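PDB 5N4B: prolyl oligopeptidase from Galerina marginata, which cleaves peptide bonds after proline and closes peptide macrocycles during biosynthesis of the amanitin toxins. Local coordinates for residues 470-480 with 521-529; 595-603 with 715-723. The protein carries 1 engineered substitution. One frame throughout, in Å; residues are numbered along the deposited sequence.

Interaction 1. Residues 470-480 with 521-529; sequences DGTKIPMFIVR and AIFAVPSIR
Arg529 reaches back to Asp470 where residues 470-480 and 521-529 separate, and its NH1 gives OD2 a nearly straight hydrogen bond of 2.9 Å, the core of a salt bridge. OD2 uses its syn lone pair and lies in the guanidinium plane, while the carboxylate is turned 56° from that plane. Over one guanidinium face sits Thr472 CB. The bend at chi3 (-70°) in the arginine chain brings its end to this acid.

Farther along, the strands 473-480 and 522-526 run antiparallel. Phe477 and Val525 exchange both backbone bonds, as do Val479 and Phe523, where Val479 N to Phe523 O measures 2.8 Å. A further bond, Ser527 N to Pro475 O, extends the pairing to the inverse gamma turn centred on Ser527. On one face of the sheet Met476 lies beside Pro526, its SD 3.9 Å from both Pro526 CB and Ala524 CB; on the other, Val479 CB packs 4.1 Å from Phe523 CB.

Asp470 is positioned in turn by Thr472: its OD1 closes an Asx turn with Thr472 N at 3.0 Å and also accepts from Thr472 OG1 at 2.6 Å, both donors coming from the same face of the carboxylate. Asp553 of helix 548-563, which packs against Ile474 and Ile528, is a second direct partner of Arg529, forming a salt bridge with NH2.

This pairing belongs to the mixed sheet of the alpha/beta-hydrolase domain, between strands 459-467 and 492-495. With Asp470 and Asp553 both bonded to it, the positive charge of Arg529 is probably balanced and its guanidinium fixed in orientation, clamping the turn at 470-472 to the chain leaving strand 522-526.

Interaction 2. Residues 595-603 with 715-723; sequences TFGAAVPEG and KWGFIARAL
Lys715 stretches from helix 705-722 past Val600 to Glu602 on strand 598-602. Its CB continues to CG with CG anti to the backbone N (chi1 165°), and CG passes 4.0 Å from Val600 CG1. CD packs closer to that same methyl, at 3.8 Å, and also comes 3.3 Å from Glu602 OE2. After the turn at chi3 (82°), CE passes alongside Glu602 OE2. The terminal NZ then meets Glu602 OE2 at 2.8 Å, nearly along the C-O axis, in a hydrogen-bonded salt bridge whose two side chains cross at about a right angle.

Toward the C-terminal end of the helix the contact is apolar. Val600 CG2 touches Ile719 CD1 at 3.8 Å, and Ala598 CB lies 4.0 Å from Ala722 CB, small side chains that let helix and strand approach. Leu723 CD2 presses on the backbone of Gly597, 3.5 Å from its carbonyl carbon.

The C-terminal helix thus packs antiparallel to a central strand of the alpha/beta-hydrolase sheet, the segment axes 8.5 Å apart. Asn575 on neighbouring strand 572-577 bonds to both Lys715 NZ and Glu602 OE2, while Glu602 OE1 is hydrogen-bonded to a polar side chain of the bound peptide. OE2 is thus gripped by Lys715 and Asn575, which probably helps to orient Glu602 while OE1 meets the peptide.

Both interactions involve the same eight-stranded sheet of the hydrolase domain, with centres about 18 Å apart and nearest atoms about 5 Å apart. Interaction 1 joins neighbouring strands toward one side of the sheet; interaction 2 packs the C-terminal helix along an inner strand, nearly antiparallel to it, with strands 492-495 and 572-577 between the two. Each reaches the bound peptide, through Val525 packing on an aromatic side chain and through Glu602 and Lys715. Only interaction 2 comes near the charge relay system: the Glu602 side chain is about 7 Å from that of Ala578, an engineered substitution at the catalytic serine position, and about 8 Å from that of Asp662.

Interaction 1. Residues 470-480 with 521-529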
# COMPACT_ATOMS: atom_id res chain seq x y z
N ASP A 470 -22.99 1.30 -17.21
CA ASP A 470 -24.17 1.85 -16.61
C ASP A 470 -24.29 3.36 -16.79
O ASP A 470 -25.24 3.95 -16.26
CB ASP A 470 -24.29 1.44 -15.14
CG ASP A 470 -23.28 2.14 -14.21
OD1 ASP A 470 -22.53 3.02 -14.69
OD2 ASP A 470 -23.29 1.84 -12.98
N GLY A 471 -23.38 3.98 -17.52
CA GLY A 471 -23.47 5.39 -17.78
C GLY A 471 -22.60 6.26 -16.89
O GLY A 471 -22.42 7.45 -17.19
N THR A 472 -22.00 5.69 -15.84
CA THR A 472 -21.16 6.47 -14.94
C THR A 472 -19.92 6.98 -15.66
O THR A 472 -19.25 6.23 -16.38
CB THR A 472 -20.74 5.62 -13.75
OG1 THR A 472 -21.89 5.06 -13.13
CG2 THR A 472 -19.97 6.45 -12.74
N LYS A 473 -19.62 8.24 -15.47
CA LYS A 473 -18.42 8.84 -16.03
C LYS A 473 -17.25 8.61 -15.09
O LYS A 473 -17.33 8.86 -13.88
CB LYS A 473 -18.64 10.33 -16.25
CG LYS A 473 -19.81 10.61 -17.21
CD LYS A 473 -19.63 9.95 -18.56
CE LYS A 473 -20.76 10.33 -19.54
NZ LYS A 473 -22.14 10.09 -18.94
N ILE A 474 -16.16 8.09 -15.65
CA ILE A 474 -14.98 7.66 -14.89
C ILE A 474 -13.80 8.45 -15.43
O ILE A 474 -13.59 8.46 -16.65
CB ILE A 474 -14.69 6.16 -15.05
CG1 ILE A 474 -15.91 5.25 -14.85
CG2 ILE A 474 -13.56 5.75 -14.12
CD1 ILE A 474 -16.46 5.20 -13.54
N PRO A 475 -12.97 9.07 -14.59
CA PRO A 475 -11.73 9.69 -15.09
C PRO A 475 -10.60 8.68 -15.17
O PRO A 475 -10.58 7.67 -14.46
CB PRO A 475 -11.40 10.74 -14.02
CG PRO A 475 -11.90 10.07 -12.78
CD PRO A 475 -13.11 9.24 -13.12
N MET A 476 -9.66 8.98 -16.04
CA MET A 476 -8.52 8.11 -16.28
C MET A 476 -7.30 8.98 -16.59
O MET A 476 -7.34 9.83 -17.49
CB MET A 476 -8.77 7.20 -17.46
CG MET A 476 -7.59 6.32 -17.85
SD MET A 476 -8.03 4.86 -18.85
CE MET A 476 -9.01 5.56 -20.16
N PHE A 477 -6.19 8.70 -15.91
CA PHE A 477 -4.92 9.34 -16.26
C PHE A 477 -4.28 8.62 -17.44
O PHE A 477 -4.31 7.39 -17.51
CB PHE A 477 -3.95 9.28 -15.10
CG PHE A 477 -4.38 10.05 -13.89
CD1 PHE A 477 -4.49 11.43 -13.93
CD2 PHE A 477 -4.64 9.40 -12.70
CE1 PHE A 477 -4.85 12.14 -12.77
CE2 PHE A 477 -4.97 10.14 -11.53
CZ PHE A 477 -5.08 11.47 -11.59
N ILE A 478 -3.75 9.41 -18.38
CA ILE A 478 -3.00 8.88 -19.52
C ILE A 478 -1.63 9.54 -19.49
O ILE A 478 -1.54 10.78 -19.52
CB ILE A 478 -3.71 9.11 -20.86
CG1 ILE A 478 -5.05 8.33 -20.84
CG2 ILE A 478 -2.86 8.62 -21.97
CD1 ILE A 478 -5.89 8.40 -22.16
N VAL A 479 -0.58 8.73 -19.46
CA VAL A 479 0.80 9.21 -19.44
C VAL A 479 1.49 8.79 -20.72
O VAL A 479 1.36 7.63 -21.16
CB VAL A 479 1.58 8.68 -18.22
CG1 VAL A 479 2.95 9.32 -18.15
CG2 VAL A 479 0.79 8.93 -16.95
N ARG A 480 2.27 9.71 -21.31
CA ARG A 480 3.01 9.41 -22.54
C ARG A 480 4.33 10.17 -22.57
O ARG A 480 4.47 11.23 -21.95
CB ARG A 480 2.19 9.74 -23.78
CG ARG A 480 1.85 11.22 -23.93
CD ARG A 480 1.37 11.59 -25.30
NE ARG A 480 0.75 12.90 -25.26
CZ ARG A 480 0.12 13.41 -26.31
NH1 ARG A 480 0.10 12.75 -27.47
NH2 ARG A 480 -0.47 14.58 -26.22
N ALA A 521 4.85 3.80 -25.90
CA ALA A 521 3.63 3.25 -25.33
C ALA A 521 3.04 4.29 -24.39
O ALA A 521 3.66 5.29 -24.08
CB ALA A 521 3.94 1.97 -24.56
N ILE A 522 1.80 4.05 -23.96
CA ILE A 522 1.14 4.94 -23.00
C ILE A 522 0.82 4.14 -21.74
O ILE A 522 0.74 2.90 -21.76
CB ILE A 522 -0.11 5.59 -23.60
CG1 ILE A 522 -1.24 4.59 -23.79
CG2 ILE A 522 0.22 6.33 -24.89
CD1 ILE A 522 -2.52 5.19 -24.30
N PHE A 523 0.68 4.85 -20.60
CA PHE A 523 0.30 4.26 -19.32
C PHE A 523 -1.05 4.87 -18.93
O PHE A 523 -1.21 6.08 -18.93
CB PHE A 523 1.34 4.61 -18.27
CG PHE A 523 1.17 4.00 -16.93
CD1 PHE A 523 1.15 2.63 -16.79
CD2 PHE A 523 1.14 4.80 -15.81
CE1 PHE A 523 1.04 2.03 -15.54
CE2 PHE A 523 0.99 4.20 -14.56
CZ PHE A 523 0.94 2.85 -14.44
N ALA A 524 -2.00 4.02 -18.58
CA ALA A 524 -3.37 4.42 -18.32
C ALA A 524 -3.77 3.97 -16.93
O ALA A 524 -3.60 2.80 -16.59
CB ALA A 524 -4.31 3.82 -19.36
N VAL A 525 -4.37 4.87 -16.16
CA VAL A 525 -4.76 4.59 -14.77
C VAL A 525 -6.19 5.04 -14.55
O VAL A 525 -6.43 6.21 -14.19
CB VAL A 525 -3.83 5.28 -13.77
CG1 VAL A 525 -4.15 4.86 -12.35
CG2 VAL A 525 -2.36 4.97 -14.08
N PRO A 526 -7.17 4.19 -14.83
CA PRO A 526 -8.58 4.57 -14.65
C PRO A 526 -8.96 4.54 -13.19
O PRO A 526 -8.64 3.60 -12.44
CB PRO A 526 -9.34 3.52 -15.45
CG PRO A 526 -8.45 2.31 -15.42
CD PRO A 526 -7.05 2.86 -15.45
N SER A 527 -9.72 5.55 -12.76
CA SER A 527 -10.16 5.68 -11.38
C SER A 527 -11.46 4.90 -11.16
O SER A 527 -12.49 5.46 -10.82
CB SER A 527 -10.36 7.15 -11.03
OG SER A 527 -9.22 7.95 -11.38
N ILE A 528 -11.36 3.59 -11.26
CA ILE A 528 -12.54 2.73 -11.25
C ILE A 528 -13.20 2.68 -9.86
O ILE A 528 -12.55 2.84 -8.82
CB ILE A 528 -12.18 1.34 -11.76
CG1 ILE A 528 -11.23 0.63 -10.81
CG2 ILE A 528 -11.64 1.44 -13.17
CD1 ILE A 528 -10.70 -0.70 -11.37
N ARG A 529 -14.50 2.42 -9.88
CA ARG A 529 -15.26 2.26 -8.65
C ARG A 529 -14.74 1.09 -7.83
O ARG A 529 -14.14 0.16 -8.38
CB ARG A 529 -16.74 2.12 -8.96
CG ARG A 529 -17.40 3.43 -9.35
CD ARG A 529 -18.81 3.26 -9.78
NE ARG A 529 -18.87 2.58 -11.06
CZ ARG A 529 -19.97 2.27 -11.71
NH1 ARG A 529 -21.17 2.51 -11.17
NH2 ARG A 529 -19.88 1.69 -12.87
O HOH W 1 -20.99 0.30 -15.29

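Interaction 2. Residues 595-603 with 715-723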
# COMPACT_ATOMS: atom_id res chain seq x y z
N THR A 595 -10.04 -8.12 -26.12
CA THR A 595 -10.02 -6.82 -25.45
C THR A 595 -8.62 -6.48 -24.96
O THR A 595 -8.21 -5.31 -24.99
CB THR A 595 -10.97 -6.82 -24.25
OG1 THR A 595 -12.31 -7.00 -24.67
CG2 THR A 595 -10.95 -5.52 -23.46
N PHE A 596 -7.88 -7.48 -24.49
CA PHE A 596 -6.55 -7.27 -23.95
C PHE A 596 -5.54 -8.05 -24.77
O PHE A 596 -5.84 -9.13 -25.26
CB PHE A 596 -6.51 -7.78 -22.52
CG PHE A 596 -7.54 -7.17 -21.63
CD1 PHE A 596 -7.46 -5.83 -21.32
CD2 PHE A 596 -8.58 -7.89 -21.12
CE1 PHE A 596 -8.40 -5.21 -20.52
CE2 PHE A 596 -9.55 -7.29 -20.29
CZ PHE A 596 -9.43 -5.95 -19.99
N GLY A 597 -4.34 -7.49 -24.87
CA GLY A 597 -3.23 -8.14 -25.56
C GLY A 597 -2.27 -8.85 -24.62
O GLY A 597 -1.49 -9.67 -25.09
N ALA A 598 -2.32 -8.54 -23.33
CA ALA A 598 -1.46 -9.20 -22.36
C ALA A 598 -2.01 -8.92 -20.98
O ALA A 598 -2.68 -7.91 -20.75
CB ALA A 598 -0.01 -8.73 -22.40
N ALA A 599 -1.68 -9.80 -20.04
CA ALA A 599 -2.18 -9.67 -18.68
C ALA A 599 -1.14 -10.13 -17.68
O ALA A 599 -0.57 -11.22 -17.83
CB ALA A 599 -3.47 -10.48 -18.51
N VAL A 600 -0.90 -9.32 -16.65
CA VAL A 600 0.09 -9.63 -15.60
C VAL A 600 -0.57 -9.40 -14.24
O VAL A 600 -0.51 -8.29 -13.69
CB VAL A 600 1.42 -8.87 -15.76
CG1 VAL A 600 2.35 -9.25 -14.60
CG2 VAL A 600 2.02 -9.21 -17.07
N PRO A 601 -1.25 -10.42 -13.67
CA PRO A 601 -1.77 -10.32 -12.30
C PRO A 601 -0.71 -10.71 -11.31
O PRO A 601 -0.10 -11.78 -11.46
CB PRO A 601 -2.95 -11.30 -12.31
CG PRO A 601 -2.52 -12.34 -13.33
CD PRO A 601 -1.63 -11.68 -14.33
N GLU A 602 -0.49 -9.89 -10.29
CA GLU A 602 0.57 -10.10 -9.28
C GLU A 602 -0.06 -10.38 -7.92
O GLU A 602 -0.81 -9.57 -7.40
CB GLU A 602 1.49 -8.88 -9.20
CG GLU A 602 2.12 -8.52 -10.51
CD GLU A 602 3.01 -7.27 -10.41
OE1 GLU A 602 3.62 -7.04 -9.32
OE2 GLU A 602 3.18 -6.55 -11.40
N GLY A 603 0.25 -11.53 -7.33
CA GLY A 603 -0.27 -11.83 -6.00
C GLY A 603 -1.76 -11.64 -5.83
O GLY A 603 -2.20 -11.11 -4.79
N LYS A 715 8.60 -8.81 -16.55
CA LYS A 715 7.19 -8.44 -16.69
C LYS A 715 6.97 -7.56 -17.91
O LYS A 715 6.12 -7.85 -18.77
CB LYS A 715 6.72 -7.69 -15.43
CG LYS A 715 5.44 -6.96 -15.59
CD LYS A 715 4.93 -6.50 -14.24
CE LYS A 715 5.56 -5.27 -13.79
NZ LYS A 715 4.58 -4.54 -12.85
N TRP A 716 7.73 -6.46 -17.99
CA TRP A 716 7.51 -5.52 -19.08
C TRP A 716 8.02 -6.08 -20.40
O TRP A 716 7.45 -5.80 -21.46
CB TRP A 716 8.14 -4.15 -18.75
CG TRP A 716 7.57 -3.51 -17.52
CD1 TRP A 716 8.26 -3.11 -16.41
CD2 TRP A 716 6.19 -3.22 -17.27
NE1 TRP A 716 7.40 -2.59 -15.48
CE2 TRP A 716 6.12 -2.66 -15.97
CE3 TRP A 716 5.02 -3.38 -18.00
CZ2 TRP A 716 4.91 -2.24 -15.40
CZ3 TRP A 716 3.82 -2.98 -17.44
CH2 TRP A 716 3.78 -2.41 -16.15
N GLY A 717 9.06 -6.90 -20.36
CA GLY A 717 9.51 -7.58 -21.58
C GLY A 717 8.50 -8.59 -22.08
O GLY A 717 8.26 -8.70 -23.30
N PHE A 718 7.87 -9.30 -21.16
CA PHE A 718 6.81 -10.23 -21.54
C PHE A 718 5.68 -9.49 -22.23
O PHE A 718 5.18 -9.91 -23.27
CB PHE A 718 6.32 -10.99 -20.32
CG PHE A 718 5.15 -11.93 -20.60
CD1 PHE A 718 5.43 -13.23 -20.97
CD2 PHE A 718 3.86 -11.51 -20.48
CE1 PHE A 718 4.41 -14.14 -21.26
CE2 PHE A 718 2.82 -12.41 -20.76
CZ PHE A 718 3.10 -13.70 -21.14
N ILE A 719 5.26 -8.38 -21.63
CA ILE A 719 4.20 -7.59 -22.21
C ILE A 719 4.62 -7.10 -23.58
O ILE A 719 3.85 -7.17 -24.55
CB ILE A 719 3.80 -6.45 -21.27
CG1 ILE A 719 2.99 -6.97 -20.08
CG2 ILE A 719 3.01 -5.39 -22.04
CD1 ILE A 719 2.81 -5.99 -18.98
N ALA A 720 5.83 -6.55 -23.70
CA ALA A 720 6.26 -5.98 -24.98
C ALA A 720 6.25 -7.02 -26.09
O ALA A 720 5.74 -6.77 -27.19
CB ALA A 720 7.65 -5.37 -24.88
N ARG A 721 6.77 -8.21 -25.81
CA ARG A 721 6.78 -9.26 -26.83
C ARG A 721 5.36 -9.71 -27.16
O ARG A 721 5.02 -9.89 -28.33
CB ARG A 721 7.63 -10.45 -26.37
CG ARG A 721 7.52 -11.58 -27.35
CD ARG A 721 8.73 -12.45 -27.41
NE ARG A 721 9.84 -11.73 -28.01
CZ ARG A 721 10.94 -12.34 -28.42
NH1 ARG A 721 11.95 -11.64 -28.93
NH2 ARG A 721 11.03 -13.66 -28.29
N ALA A 722 4.52 -9.87 -26.14
CA ALA A 722 3.14 -10.27 -26.41
C ALA A 722 2.42 -9.28 -27.29
O ALA A 722 1.52 -9.67 -28.03
CB ALA A 722 2.35 -10.41 -25.13
N LEU A 723 2.72 -7.98 -27.17
CA LEU A 723 2.09 -6.94 -28.01
C LEU A 723 2.85 -6.70 -29.29
O LEU A 723 2.43 -5.84 -30.09
CB LEU A 723 1.99 -5.64 -27.19
CG LEU A 723 1.24 -5.74 -25.84
CD1 LEU A 723 1.09 -4.36 -25.21
CD2 LEU A 723 -0.12 -6.47 -25.95